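Local coordinates for putative branched-chain amino acid ABC transporter, periplasmic branched-chain amino acid-binding protein (Pseudomonas protegens Pf-5, PDB 4RU0) that probably captures branched-chain amino acids or related small solutes in the periplasm and delivers them to an ABC transporter in the membrane, at residues 159-164 against 201-206; 183-188 against 194-199; 208-213 against 231-236; 212-217 against 224-229. All coordinates share one frame; numbering follows the deposited sequence.

The four contacts give a worked example of how the parallel part of a mixed sheet in one lobe of a periplasmic binding protein is sandwiched by helices. Contacts 1 and 2 are buried and share helix 197-207: contact 1 sets it against helix 157-172, whereas contact 2 ties its start to strand 182-188. Contacts 3 and 4 are partly buried and both join strand 210-216 to helix 224-233 on the other face of the sheet, sharing I212 and Q213. Chemistry follows position. Contacts 1 and 2 meet mainly through carbon atoms, while contacts 3 and 4, at an outermost strand, add glutamine amides and bridging waters. Probable backbone bonds from I183 and T185 to strand 210-216 connect contact 2 with contacts 3 and 4.

Contact 1 of 4, residues 159-164 against 201-206; sequences SEASTL and KLLAEK
L203 reaches out from helix 197-207 and sets its CD1 methyl against the backbone between A161 and S162 on helix 157-172, a helix-helix contact in the layer that covers one face of the sheet in this lobe of the periplasmic binding protein fold. L203 CB is directed toward helix 157-172, with CG anti to the carbonyl carbon (chi1 -63°), and a single branch does the touching. CD1 lies 3.8 Å from S162 CA and 4.0 Å from A161 C, resting on main chain more than on side chain. The A161 methyl also faces across, but CB stands 4.3 Å from L203 CD1, a loose apolar contact. S162 meets the leucine with its CA side; its hydroxyl is turned elsewhere and bonds to the backbone N of D417. L420, on helix 418-435, packs on L203 as well, so the leucine joins three helices. With small residues facing it, L203 reaches the main chain of its neighbour; the nearest CA atoms, those of S162 and L203, are 7.4 Å apart. On the far side of helix 157-172, T163 OG1 donates to E160 O at 2.8 Å, and the same carbonyl oxygen also accepts from L164 N.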
loop_
_atom_site.group_PDB
_atom_site.type_symbol
_atom_site.label_atom_id
_atom_site.label_comp_id
_atom_site.label_asym_id
_atom_site.label_seq_id
_atom_site.Cartn_x
_atom_site.Cartn_y
_atom_site.Cartn_z
ATOM N N SER A 159 -4.352 3.975 -9.840
ATOM C CA SER A 159 -3.187 3.434 -10.533
ATOM C C SER A 159 -3.225 1.911 -10.591
ATOM O O SER A 159 -2.804 1.318 -11.575
ATOM C CB SER A 159 -1.894 3.886 -9.855
ATOM O OG SER A 159 -1.741 5.287 -9.928
ATOM N N GLU A 160 -3.723 1.288 -9.526
ATOM C CA GLU A 160 -3.789 -0.165 -9.461
ATOM C C GLU A 160 -4.648 -0.702 -10.598
ATOM O O GLU A 160 -4.294 -1.694 -11.236
ATOM C CB GLU A 160 -4.343 -0.643 -8.123
ATOM C CG GLU A 160 -4.191 -2.146 -7.926
ATOM C CD GLU A 160 -4.992 -2.668 -6.747
ATOM O OE1 GLU A 160 -6.014 -2.038 -6.387
ATOM O OE2 GLU A 160 -4.603 -3.712 -6.184
ATOM N N ALA A 161 -5.767 -0.031 -10.853
ATOM C CA ALA A 161 -6.640 -0.392 -11.959
ATOM C C ALA A 161 -5.858 -0.378 -13.261
ATOM O O ALA A 161 -5.919 -1.332 -14.037
ATOM C CB ALA A 161 -7.829 0.554 -12.037
ATOM N N SER A 162 -5.107 0.696 -13.487
ATOM C CA SER A 162 -4.313 0.815 -14.705
ATOM C C SER A 162 -3.287 -0.312 -14.840
ATOM O O SER A 162 -3.185 -0.920 -15.898
ATOM C CB SER A 162 -3.609 2.167 -14.757
ATOM O OG SER A 162 -2.958 2.346 -16.005
ATOM N N THR A 163 -2.536 -0.587 -13.775
ATOM C CA THR A 163 -1.551 -1.673 -13.804
ATOM C C THR A 163 -2.222 -3.028 -14.027
ATOM O O THR A 163 -1.686 -3.884 -14.732
ATOM C CB THR A 163 -0.718 -1.749 -12.507
ATOM O OG1 THR A 163 -1.550 -2.161 -11.418
ATOM C CG2 THR A 163 -0.106 -0.414 -12.184
ATOM N N LEU A 164 -3.391 -3.219 -13.417
ATOM C CA LEU A 164 -4.170 -4.435 -13.618
ATOM C C LEU A 164 -4.463 -4.615 -15.106
ATOM O O LEU A 164 -4.221 -5.681 -15.667
ATOM C CB LEU A 164 -5.475 -4.389 -12.808
ATOM C CG LEU A 164 -6.462 -5.575 -12.829
ATOM C CD1 LEU A 164 -7.509 -5.428 -13.931
ATOM C CD2 LEU A 164 -5.723 -6.916 -12.943
ATOM N N LYS A 201 -13.880 2.219 -15.834
ATOM C CA LYS A 201 -14.801 2.685 -16.862
ATOM C C LYS A 201 -14.047 3.453 -17.949
ATOM O O LYS A 201 -14.291 3.260 -19.146
ATOM C CB LYS A 201 -15.889 3.564 -16.250
ATOM C CG LYS A 201 -16.878 4.099 -17.268
ATOM C CD LYS A 201 -17.915 4.997 -16.609
ATOM C CE LYS A 201 -17.317 6.333 -16.224
ATOM N NZ LYS A 201 -18.326 7.229 -15.601
ATOM N N LEU A 202 -13.133 4.323 -17.525
ATOM C CA LEU A 202 -12.287 5.066 -18.449
ATOM C C LEU A 202 -11.437 4.129 -19.318
ATOM O O LEU A 202 -11.422 4.254 -20.542
ATOM C CB LEU A 202 -11.387 6.035 -17.678
ATOM C CG LEU A 202 -10.308 6.788 -18.469
ATOM C CD1 LEU A 202 -10.938 7.597 -19.591
ATOM C CD2 LEU A 202 -9.503 7.685 -17.542
ATOM N N LEU A 203 -10.742 3.190 -18.680
ATOM C CA LEU A 203 -9.896 2.235 -19.391
ATOM C C LEU A 203 -10.712 1.353 -20.334
ATOM O O LEU A 203 -10.229 0.955 -21.395
ATOM C CB LEU A 203 -9.115 1.371 -18.395
ATOM C CG LEU A 203 -8.128 2.159 -17.519
ATOM C CD1 LEU A 203 -7.773 1.409 -16.232
ATOM C CD2 LEU A 203 -6.870 2.513 -18.298
ATOM N N ALA A 204 -11.955 1.060 -19.962
ATOM C CA ALA A 204 -12.811 0.242 -20.815
ATOM C C ALA A 204 -13.267 1.016 -22.055
ATOM O O ALA A 204 -13.427 0.438 -23.129
ATOM C CB ALA A 204 -14.012 -0.267 -20.038
ATOM N N GLU A 205 -13.475 2.319 -21.905
ATOM C CA GLU A 205 -13.836 3.160 -23.043
ATOM C C GLU A 205 -12.682 3.272 -24.033
ATOM O O GLU A 205 -12.888 3.252 -25.243
ATOM C CB GLU A 205 -14.254 4.559 -22.580
ATOM C CG GLU A 205 -15.592 4.608 -21.871
ATOM C CD GLU A 205 -16.039 6.031 -21.584
ATOM O OE1 GLU A 205 -16.728 6.244 -20.562
ATOM O OE2 GLU A 205 -15.707 6.933 -22.387
ATOM N N LYS A 206 -11.468 3.403 -23.511
ATOM C CA LYS A 206 -10.294 3.540 -24.355
ATOM C C LYS A 206 -9.941 2.253 -25.096
ATOM O O LYS A 206 -9.707 2.273 -26.300
ATOM C CB LYS A 206 -9.087 3.986 -23.532
ATOM C CG LYS A 206 -7.843 4.179 -24.384
ATOM C CD LYS A 206 -6.677 4.716 -23.584
ATOM C CE LYS A 206 -5.500 5.022 -24.496
ATOM N NZ LYS A 206 -5.849 6.068 -25.498
#

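Contact 2 of 4, residues 183-188 against 194-199; sequences IATLYH and RETLGP
Y187 packs against R194 and L197 where strand 182-188 leads into helix 197-207, the first half of a beta-alpha-beta crossover in the periplasmic binding protein fold. Carbon packing carries the contact. With its CG lodged between the backbone N and the carbonyl carbon (chi1 66°), the tyrosine ring stands toward the turn, and its CE1 meets the aliphatic R194 CG at 3.9 Å. On the opposite side of the ring, CE2 comes more loosely to the leucine, 4.5 Å from L197 CD2, and both approaches are oblique. Further back along the strand, T185 CG2 approaches T196 OG1 at 4.4 Å, a weak touch between two buried threonines. Charge plays its part next to this packing and not within it. The extended R194 chain carries its guanidinium beyond the ring, the two planes 82° apart, and NE forms a salt bridge with D189 in the intervening loop. At the strand end H188 bonds to D218 and S190, and its side chain lies about 5 Å from the bound pentaoxaheptadecane, which places this end of the strand close to the ligand. Backbone bonding shapes the second segment: a type I turn runs from R194 to L197, closed by L197 N donating to R194 O at 3.1 Å.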
loop_
_atom_site.group_PDB
_atom_site.type_symbol
_atom_site.label_atom_id
_atom_site.label_comp_id
_atom_site.label_asym_id
_atom_site.label_seq_id
_atom_site.Cartn_x
_atom_site.Cartn_y
_atom_site.Cartn_z
ATOM N N ILE A 183 -13.609 -8.364 -18.724
ATOM C CA ILE A 183 -12.927 -8.275 -17.452
ATOM C C ILE A 183 -13.950 -7.984 -16.369
ATOM O O ILE A 183 -14.584 -6.932 -16.377
ATOM C CB ILE A 183 -11.842 -7.186 -17.469
ATOM C CG1 ILE A 183 -10.807 -7.496 -18.547
ATOM C CG2 ILE A 183 -11.181 -7.059 -16.090
ATOM C CD1 ILE A 183 -9.721 -6.457 -18.669
ATOM N N ALA A 184 -14.125 -8.929 -15.450
ATOM C CA ALA A 184 -15.092 -8.760 -14.373
ATOM C C ALA A 184 -14.391 -8.324 -13.092
ATOM O O ALA A 184 -13.384 -8.909 -12.691
ATOM C CB ALA A 184 -15.879 -10.051 -14.144
ATOM N N THR A 185 -14.932 -7.294 -12.453
ATOM C CA THR A 185 -14.421 -6.865 -11.167
ATOM C C THR A 185 -15.408 -7.267 -10.078
ATOM O O THR A 185 -16.557 -6.803 -10.052
ATOM C CB THR A 185 -14.162 -5.338 -11.124
ATOM O OG1 THR A 185 -13.151 -4.997 -12.077
ATOM C CG2 THR A 185 -13.695 -4.910 -9.739
ATOM N N LEU A 186 -14.955 -8.163 -9.206
ATOM C CA LEU A 186 -15.724 -8.604 -8.054
ATOM C C LEU A 186 -15.264 -7.834 -6.817
ATOM O O LEU A 186 -14.175 -8.086 -6.297
ATOM C CB LEU A 186 -15.551 -10.106 -7.842
ATOM C CG LEU A 186 -16.469 -10.747 -6.795
ATOM C CD1 LEU A 186 -17.910 -10.613 -7.237
ATOM C CD2 LEU A 186 -16.109 -12.205 -6.590
ATOM N N TYR A 187 -16.075 -6.884 -6.355
ATOM C CA TYR A 187 -15.606 -5.972 -5.311
ATOM C C TYR A 187 -16.485 -5.956 -4.068
ATOM O O TYR A 187 -17.720 -5.974 -4.150
ATOM C CB TYR A 187 -15.483 -4.541 -5.859
ATOM C CG TYR A 187 -16.793 -3.888 -6.250
ATOM C CD1 TYR A 187 -17.522 -3.137 -5.330
ATOM C CD2 TYR A 187 -17.303 -4.019 -7.538
ATOM C CE1 TYR A 187 -18.722 -2.544 -5.679
ATOM C CE2 TYR A 187 -18.507 -3.424 -7.900
ATOM C CZ TYR A 187 -19.210 -2.689 -6.966
ATOM O OH TYR A 187 -20.399 -2.092 -7.312
ATOM N N HIS A 188 -15.820 -5.929 -2.919
ATOM C CA HIS A 188 -16.456 -5.686 -1.635
ATOM C C HIS A 188 -17.243 -4.395 -1.736
ATOM O O HIS A 188 -16.701 -3.370 -2.130
ATOM C CB HIS A 188 -15.399 -5.608 -0.533
ATOM C CG HIS A 188 -15.961 -5.550 0.853
ATOM N ND1 HIS A 188 -16.091 -4.372 1.553
ATOM C CD2 HIS A 188 -16.405 -6.530 1.677
ATOM C CE1 HIS A 188 -16.600 -4.624 2.747
ATOM N NE2 HIS A 188 -16.803 -5.929 2.844
ATOM N N ARG A 194 -15.509 0.257 -4.342
ATOM C CA ARG A 194 -16.066 1.134 -5.361
ATOM C C ARG A 194 -15.028 2.079 -5.981
ATOM O O ARG A 194 -15.312 2.722 -6.995
ATOM C CB ARG A 194 -17.224 1.950 -4.774
ATOM C CG ARG A 194 -18.440 1.130 -4.346
ATOM C CD ARG A 194 -19.478 2.034 -3.686
ATOM N NE ARG A 194 -20.569 1.280 -3.073
ATOM C CZ ARG A 194 -21.771 1.787 -2.803
ATOM N NH1 ARG A 194 -22.049 3.052 -3.102
ATOM N NH2 ARG A 194 -22.702 1.023 -2.244
ATOM N N GLU A 195 -13.836 2.156 -5.387
ATOM C CA GLU A 195 -12.821 3.118 -5.826
ATOM C C GLU A 195 -12.409 2.917 -7.273
ATOM O O GLU A 195 -12.091 3.882 -7.958
ATOM C CB GLU A 195 -11.562 3.054 -4.942
ATOM C CG GLU A 195 -11.535 4.046 -3.789
ATOM C CD GLU A 195 -11.824 5.480 -4.221
ATOM O OE1 GLU A 195 -10.941 6.128 -4.824
ATOM O OE2 GLU A 195 -12.943 5.963 -3.947
ATOM N N THR A 196 -12.420 1.670 -7.738
ATOM C CA THR A 196 -11.931 1.369 -9.079
ATOM C C THR A 196 -13.007 1.514 -10.152
ATOM O O THR A 196 -12.741 1.259 -11.325
ATOM C CB THR A 196 -11.335 -0.055 -9.162
ATOM O OG1 THR A 196 -12.216 -0.989 -8.529
ATOM C CG2 THR A 196 -9.973 -0.106 -8.500
ATOM N N LEU A 197 -14.210 1.927 -9.760
ATOM C CA LEU A 197 -15.300 2.112 -10.726
ATOM C C LEU A 197 -14.953 3.149 -11.789
ATOM O O LEU A 197 -15.068 2.884 -12.986
ATOM C CB LEU A 197 -16.592 2.519 -10.012
ATOM C CG LEU A 197 -17.284 1.388 -9.255
ATOM C CD1 LEU A 197 -18.412 1.932 -8.396
ATOM C CD2 LEU A 197 -17.801 0.318 -10.216
ATOM N N GLY A 198 -14.530 4.329 -11.348
ATOM C CA GLY A 198 -14.107 5.378 -12.260
ATOM C C GLY A 198 -13.039 4.970 -13.262
ATOM O O GLY A 198 -13.280 4.994 -14.476
ATOM N N PRO A 199 -11.851 4.586 -12.767
ATOM C CA PRO A 199 -10.745 4.287 -13.687
ATOM C C PRO A 199 -11.029 3.107 -14.620
ATOM O O PRO A 199 -10.630 3.150 -15.787
ATOM C CB PRO A 199 -9.572 3.977 -12.744
ATOM C CG PRO A 199 -10.192 3.641 -11.442
ATOM C CD PRO A 199 -11.454 4.447 -11.355
#

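Contact 3 of 4, residues 208-213 against 231-236; sequences GFENIQ and RQQNPD
E210 and Q233 are joined through a water that donates to E210 OE2 at 2.9 Å and accepts a weak bond from Q233 NE2 at 3.3 Å. This bridge lies near the surface, where the start of strand 210-216 passes the end of helix 224-233 in the periplasmic binding protein fold. Without the water the two groups would hardly meet, since E210 OE2 and Q233 NE2 are 4.3 Å apart.

Deeper in, I212 takes over. Isoleucine and glutamine approach from opposite directions, and the amide is laid against both branches of the isoleucine: Q233 OE1 is 3.6 Å from I212 CG2, while I212 CD1 sits 3.7 Å from Q233 CD. An extended chain beyond CG lets Q233 reach the strand. Its OE1 accepts a bond from Q229 NE2, which is consistent with the amide orientation that turns NE2 to the water.

The helix ends at Q233, and N234, with positive phi (41°), leaves it and turns the chain toward strand 237-241, the next strand in sequence; the Q233 carbonyl oxygen is bonded by K182 NZ. On the other face of strand 210-216, Q213 NE2 donates to N211 OD1 at 2.9 Å, in the carbonyl plane and on a lone pair, although N211 OD1 lies 32° out of the Q213 amide plane.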
loop_
_atom_site.group_PDB
_atom_site.type_symbol
_atom_site.label_atom_id
_atom_site.label_comp_id
_atom_site.label_asym_id
_atom_site.label_seq_id
_atom_site.Cartn_x
_atom_site.Cartn_y
_atom_site.Cartn_z
ATOM N N GLY A 208 -11.724 -0.764 -25.022
ATOM C CA GLY A 208 -12.868 -1.485 -25.550
ATOM C C GLY A 208 -13.135 -2.873 -24.994
ATOM O O GLY A 208 -13.820 -3.666 -25.637
ATOM N N PHE A 209 -12.609 -3.184 -23.813
ATOM C CA PHE A 209 -12.971 -4.450 -23.181
ATOM C C PHE A 209 -14.292 -4.275 -22.429
ATOM O O PHE A 209 -14.635 -3.183 -22.001
ATOM C CB PHE A 209 -11.862 -4.959 -22.244
ATOM C CG PHE A 209 -11.560 -4.050 -21.084
ATOM C CD1 PHE A 209 -12.307 -4.112 -19.913
ATOM C CD2 PHE A 209 -10.501 -3.157 -21.148
ATOM C CE1 PHE A 209 -12.023 -3.276 -18.848
ATOM C CE2 PHE A 209 -10.211 -2.319 -20.080
ATOM C CZ PHE A 209 -10.973 -2.378 -18.931
ATOM N N GLU A 210 -15.040 -5.355 -22.281
ATOM C CA GLU A 210 -16.292 -5.296 -21.548
ATOM C C GLU A 210 -16.008 -5.146 -20.053
ATOM O O GLU A 210 -15.337 -5.974 -19.446
ATOM C CB GLU A 210 -17.138 -6.539 -21.825
ATOM C CG GLU A 210 -18.578 -6.414 -21.372
ATOM C CD GLU A 210 -19.422 -7.608 -21.777
ATOM O OE1 GLU A 210 -19.175 -8.179 -22.865
ATOM O OE2 GLU A 210 -20.337 -7.973 -21.009
ATOM N N ASN A 211 -16.517 -4.069 -19.472
ATOM C CA ASN A 211 -16.296 -3.750 -18.063
ATOM C C ASN A 211 -17.441 -4.251 -17.182
ATOM O O ASN A 211 -18.470 -3.599 -17.056
ATOM C CB ASN A 211 -16.122 -2.237 -17.903
ATOM C CG ASN A 211 -15.979 -1.806 -16.458
ATOM O OD1 ASN A 211 -15.552 -2.580 -15.595
ATOM N ND2 ASN A 211 -16.330 -0.554 -16.188
ATOM N N ILE A 212 -17.258 -5.421 -16.585
ATOM C CA ILE A 212 -18.292 -6.025 -15.755
ATOM C C ILE A 212 -18.017 -5.737 -14.279
ATOM O O ILE A 212 -16.979 -6.124 -13.747
ATOM C CB ILE A 212 -18.374 -7.554 -15.983
ATOM C CG1 ILE A 212 -18.647 -7.862 -17.459
ATOM C CG2 ILE A 212 -19.444 -8.184 -15.096
ATOM C CD1 ILE A 212 -18.625 -9.340 -17.784
ATOM N N GLN A 213 -18.952 -5.056 -13.627
ATOM C CA GLN A 213 -18.805 -4.670 -12.225
ATOM C C GLN A 213 -19.777 -5.433 -11.322
ATOM O O GLN A 213 -20.992 -5.298 -11.447
ATOM C CB GLN A 213 -19.014 -3.159 -12.069
ATOM C CG GLN A 213 -17.915 -2.305 -12.704
ATOM C CD GLN A 213 -16.557 -2.491 -12.033
ATOM O OE1 GLN A 213 -16.464 -2.964 -10.901
ATOM N NE2 GLN A 213 -15.496 -2.117 -12.737
ATOM N N ARG A 231 -19.837 -17.432 -14.211
ATOM C CA ARG A 231 -19.813 -18.628 -15.049
ATOM C C ARG A 231 -20.648 -18.419 -16.317
ATOM O O ARG A 231 -20.251 -18.867 -17.396
ATOM C CB ARG A 231 -20.303 -19.859 -14.284
ATOM C CG ARG A 231 -20.049 -21.167 -15.038
ATOM C CD ARG A 231 -20.560 -22.370 -14.262
ATOM N NE ARG A 231 -20.556 -23.602 -15.047
ATOM C CZ ARG A 231 -19.532 -24.447 -15.119
ATOM N NH1 ARG A 231 -18.409 -24.192 -14.461
ATOM N NH2 ARG A 231 -19.626 -25.552 -15.852
ATOM N N GLN A 232 -21.793 -17.743 -16.190
ATOM C CA GLN A 232 -22.630 -17.418 -17.349
ATOM C C GLN A 232 -21.892 -16.531 -18.352
ATOM O O GLN A 232 -21.890 -16.796 -19.550
ATOM C CB GLN A 232 -23.922 -16.717 -16.916
ATOM C CG GLN A 232 -25.003 -17.625 -16.351
ATOM C CD GLN A 232 -26.085 -16.841 -15.622
ATOM O OE1 GLN A 232 -25.877 -15.690 -15.234
ATOM N NE2 GLN A 232 -27.244 -17.458 -15.433
ATOM N N GLN A 233 -21.270 -15.468 -17.861
ATOM C CA GLN A 233 -20.633 -14.515 -18.753
ATOM C C GLN A 233 -19.246 -14.984 -19.202
ATOM O O GLN A 233 -18.740 -14.513 -20.215
ATOM C CB GLN A 233 -20.552 -13.145 -18.078
ATOM C CG GLN A 233 -21.894 -12.424 -18.010
ATOM C CD GLN A 233 -21.827 -11.132 -17.215
ATOM O OE1 GLN A 233 -21.362 -11.120 -16.077
ATOM N NE2 GLN A 233 -22.291 -10.038 -17.810
ATOM N N ASN A 234 -18.661 -15.921 -18.456
ATOM C CA ASN A 234 -17.316 -16.446 -18.723
ATOM C C ASN A 234 -16.298 -15.369 -19.126
ATOM O O ASN A 234 -15.786 -15.379 -20.248
ATOM C CB ASN A 234 -17.383 -17.535 -19.803
ATOM C CG ASN A 234 -16.053 -18.246 -20.006
ATOM O OD1 ASN A 234 -15.707 -18.639 -21.123
ATOM N ND2 ASN A 234 -15.295 -18.403 -18.927
ATOM N N PRO A 235 -16.009 -14.427 -18.213
ATOM C CA PRO A 235 -15.026 -13.386 -18.530
ATOM C C PRO A 235 -13.626 -13.975 -18.642
ATOM O O PRO A 235 -13.373 -15.055 -18.103
ATOM C CB PRO A 235 -15.126 -12.435 -17.336
ATOM C CG PRO A 235 -15.496 -13.332 -16.203
ATOM C CD PRO A 235 -16.451 -14.346 -16.808
ATOM N N ASP A 236 -12.738 -13.273 -19.342
ATOM C CA ASP A 236 -11.365 -13.729 -19.535
ATOM C C ASP A 236 -10.558 -13.563 -18.259
ATOM O O ASP A 236 -9.650 -14.340 -17.992
ATOM C CB ASP A 236 -10.700 -12.962 -20.682
ATOM C CG ASP A 236 -11.480 -13.076 -21.986
ATOM O OD1 ASP A 236 -12.327 -12.195 -22.262
ATOM O OD2 ASP A 236 -11.252 -14.049 -22.733
HETATM O O HOH W 1 -21.220 -10.719 -20.907
#

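Contact 4 of 4, residues 212-217 against 224-229; sequences IQIPVA and SAQWRQ
Q226 folds back at its second torsion (chi2 79°), while Q229 runs out fully extended with CG anti to the backbone N (chi1 175°); in these two ways the amides of both residues reach strand 210-216. The elements run nearly antiparallel, their axes 9.2 Å apart, as expected where a helix follows a strand in an alpha/beta sandwich.

The bend brings Q226 NE2 to P215 O, a 3.1 Å hydrogen bond that is almost straight (175° at the hydrogen), lies in the carbonyl plane on a lone pair and keeps to the plane of the amide. It also lays the aliphatic part of Q226 on the strand: CG presses against I214 CG2 at 3.5 Å, the two chains sliding past each other in opposite directions, and V216 CG2 comes to the same Q226 CG at 3.9 Å, its side chain running aslant to that of the glutamine.

Q229 and I214 approach from opposite directions, NE2 lying 3.6 Å from I214 CG1; the same NE2 is also 3.9 Å from I212 CG2. It donates to a water at 2.8 Å, which passes a hydrogen to Q213 O.

I212, I214 and V216 bond through their backbones to strand 182-188, so the carbonyls of Q213 and P215 face the outer edge of the sheet. The two glutamines in effect offer, directly and through water, donors such as a further strand could supply, while their methylenes and amides cover the buried isoleucine.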
loop_
_atom_site.group_PDB
_atom_site.type_symbol
_atom_site.label_atom_id
_atom_site.label_comp_id
_atom_site.label_asym_id
_atom_site.label_seq_id
_atom_site.Cartn_x
_atom_site.Cartn_y
_atom_site.Cartn_z
ATOM N N ILE A 212 -17.258 -5.421 -16.585
ATOM C CA ILE A 212 -18.292 -6.025 -15.755
ATOM C C ILE A 212 -18.017 -5.737 -14.279
ATOM O O ILE A 212 -16.979 -6.124 -13.747
ATOM C CB ILE A 212 -18.374 -7.554 -15.983
ATOM C CG1 ILE A 212 -18.647 -7.862 -17.459
ATOM C CG2 ILE A 212 -19.444 -8.184 -15.096
ATOM C CD1 ILE A 212 -18.625 -9.340 -17.784
ATOM N N GLN A 213 -18.952 -5.056 -13.627
ATOM C CA GLN A 213 -18.805 -4.670 -12.225
ATOM C C GLN A 213 -19.777 -5.433 -11.322
ATOM O O GLN A 213 -20.992 -5.298 -11.447
ATOM C CB GLN A 213 -19.014 -3.159 -12.069
ATOM C CG GLN A 213 -17.915 -2.305 -12.704
ATOM C CD GLN A 213 -16.557 -2.491 -12.033
ATOM O OE1 GLN A 213 -16.464 -2.964 -10.901
ATOM N NE2 GLN A 213 -15.496 -2.117 -12.737
ATOM N N ILE A 214 -19.241 -6.237 -10.410
ATOM C CA ILE A 214 -20.084 -7.104 -9.583
ATOM C C ILE A 214 -19.838 -6.894 -8.087
ATOM O O ILE A 214 -18.798 -7.291 -7.559
ATOM C CB ILE A 214 -19.850 -8.588 -9.920
ATOM C CG1 ILE A 214 -20.060 -8.844 -11.417
ATOM C CG2 ILE A 214 -20.766 -9.459 -9.105
ATOM C CD1 ILE A 214 -19.592 -10.218 -11.872
ATOM N N PRO A 215 -20.795 -6.255 -7.400
ATOM C CA PRO A 215 -20.669 -5.975 -5.962
ATOM C C PRO A 215 -20.896 -7.198 -5.078
ATOM O O PRO A 215 -21.662 -8.094 -5.438
ATOM C CB PRO A 215 -21.756 -4.928 -5.712
ATOM C CG PRO A 215 -22.769 -5.181 -6.770
ATOM C CD PRO A 215 -21.998 -5.634 -7.984
ATOM N N VAL A 216 -20.214 -7.234 -3.937
ATOM C CA VAL A 216 -20.453 -8.252 -2.922
ATOM C C VAL A 216 -20.774 -7.580 -1.599
ATOM O O VAL A 216 -19.932 -6.880 -1.028
ATOM C CB VAL A 216 -19.248 -9.182 -2.724
ATOM C CG1 VAL A 216 -19.473 -10.071 -1.510
ATOM C CG2 VAL A 216 -19.027 -10.030 -3.953
ATOM N N ALA A 217 -21.993 -7.789 -1.115
ATOM C CA ALA A 217 -22.456 -7.149 0.111
ATOM C C ALA A 217 -21.741 -7.714 1.330
ATOM O O ALA A 217 -21.398 -8.898 1.367
ATOM C CB ALA A 217 -23.969 -7.315 0.260
ATOM N N SER A 224 -22.845 -17.033 -4.249
ATOM C CA SER A 224 -23.319 -17.922 -5.307
ATOM C C SER A 224 -23.856 -17.156 -6.511
ATOM O O SER A 224 -23.612 -17.546 -7.653
ATOM C CB SER A 224 -24.399 -18.860 -4.774
ATOM O OG SER A 224 -23.897 -19.658 -3.708
ATOM N N ALA A 225 -24.570 -16.063 -6.263
ATOM C CA ALA A 225 -25.165 -15.299 -7.354
ATOM C C ALA A 225 -24.067 -14.689 -8.214
ATOM O O ALA A 225 -24.111 -14.767 -9.443
ATOM C CB ALA A 225 -26.088 -14.224 -6.816
ATOM N N GLN A 226 -23.080 -14.100 -7.549
ATOM C CA GLN A 226 -21.950 -13.482 -8.221
ATOM C C GLN A 226 -21.219 -14.469 -9.135
ATOM O O GLN A 226 -21.000 -14.192 -10.321
ATOM C CB GLN A 226 -20.975 -12.894 -7.192
ATOM C CG GLN A 226 -21.479 -11.636 -6.477
ATOM C CD GLN A 226 -22.459 -11.927 -5.353
ATOM O OE1 GLN A 226 -22.843 -13.077 -5.117
ATOM N NE2 GLN A 226 -22.862 -10.882 -4.647
ATOM N N TRP A 227 -20.862 -15.631 -8.599
ATOM C CA TRP A 227 -20.080 -16.586 -9.382
ATOM C C TRP A 227 -20.942 -17.372 -10.367
ATOM O O TRP A 227 -20.425 -17.952 -11.321
ATOM C CB TRP A 227 -19.308 -17.517 -8.450
ATOM C CG TRP A 227 -18.168 -16.779 -7.833
ATOM C CD1 TRP A 227 -18.128 -16.207 -6.589
ATOM C CD2 TRP A 227 -16.924 -16.463 -8.461
ATOM N NE1 TRP A 227 -16.922 -15.578 -6.396
ATOM C CE2 TRP A 227 -16.164 -15.719 -7.530
ATOM C CE3 TRP A 227 -16.372 -16.746 -9.714
ATOM C CZ2 TRP A 227 -14.881 -15.256 -7.817
ATOM C CZ3 TRP A 227 -15.097 -16.283 -9.998
ATOM C CH2 TRP A 227 -14.366 -15.548 -9.052
ATOM N N ARG A 228 -22.255 -17.370 -10.153
ATOM C CA ARG A 228 -23.189 -17.892 -11.148
ATOM C C ARG A 228 -23.199 -16.947 -12.346
ATOM O O ARG A 228 -23.216 -17.371 -13.496
ATOM C CB ARG A 228 -24.594 -18.045 -10.551
ATOM C CG ARG A 228 -25.664 -18.426 -11.538
ATOM C CD ARG A 228 -26.976 -18.774 -10.828
ATOM N NE ARG A 228 -27.623 -17.597 -10.249
ATOM C CZ ARG A 228 -27.714 -17.337 -8.945
ATOM N NH1 ARG A 228 -27.204 -18.177 -8.049
ATOM N NH2 ARG A 228 -28.333 -16.236 -8.535
ATOM N N GLN A 229 -23.170 -15.653 -12.061
ATOM C CA GLN A 229 -23.099 -14.659 -13.114
ATOM C C GLN A 229 -21.789 -14.788 -13.895
ATOM O O GLN A 229 -21.779 -14.734 -15.126
ATOM C CB GLN A 229 -23.226 -13.258 -12.534
ATOM C CG GLN A 229 -23.038 -12.157 -13.562
ATOM C CD GLN A 229 -23.228 -10.778 -12.965
ATOM O OE1 GLN A 229 -23.790 -10.636 -11.880
ATOM N NE2 GLN A 229 -22.747 -9.754 -13.664
HETATM O O HOH W 2 -22.820 -6.983 -13.099
#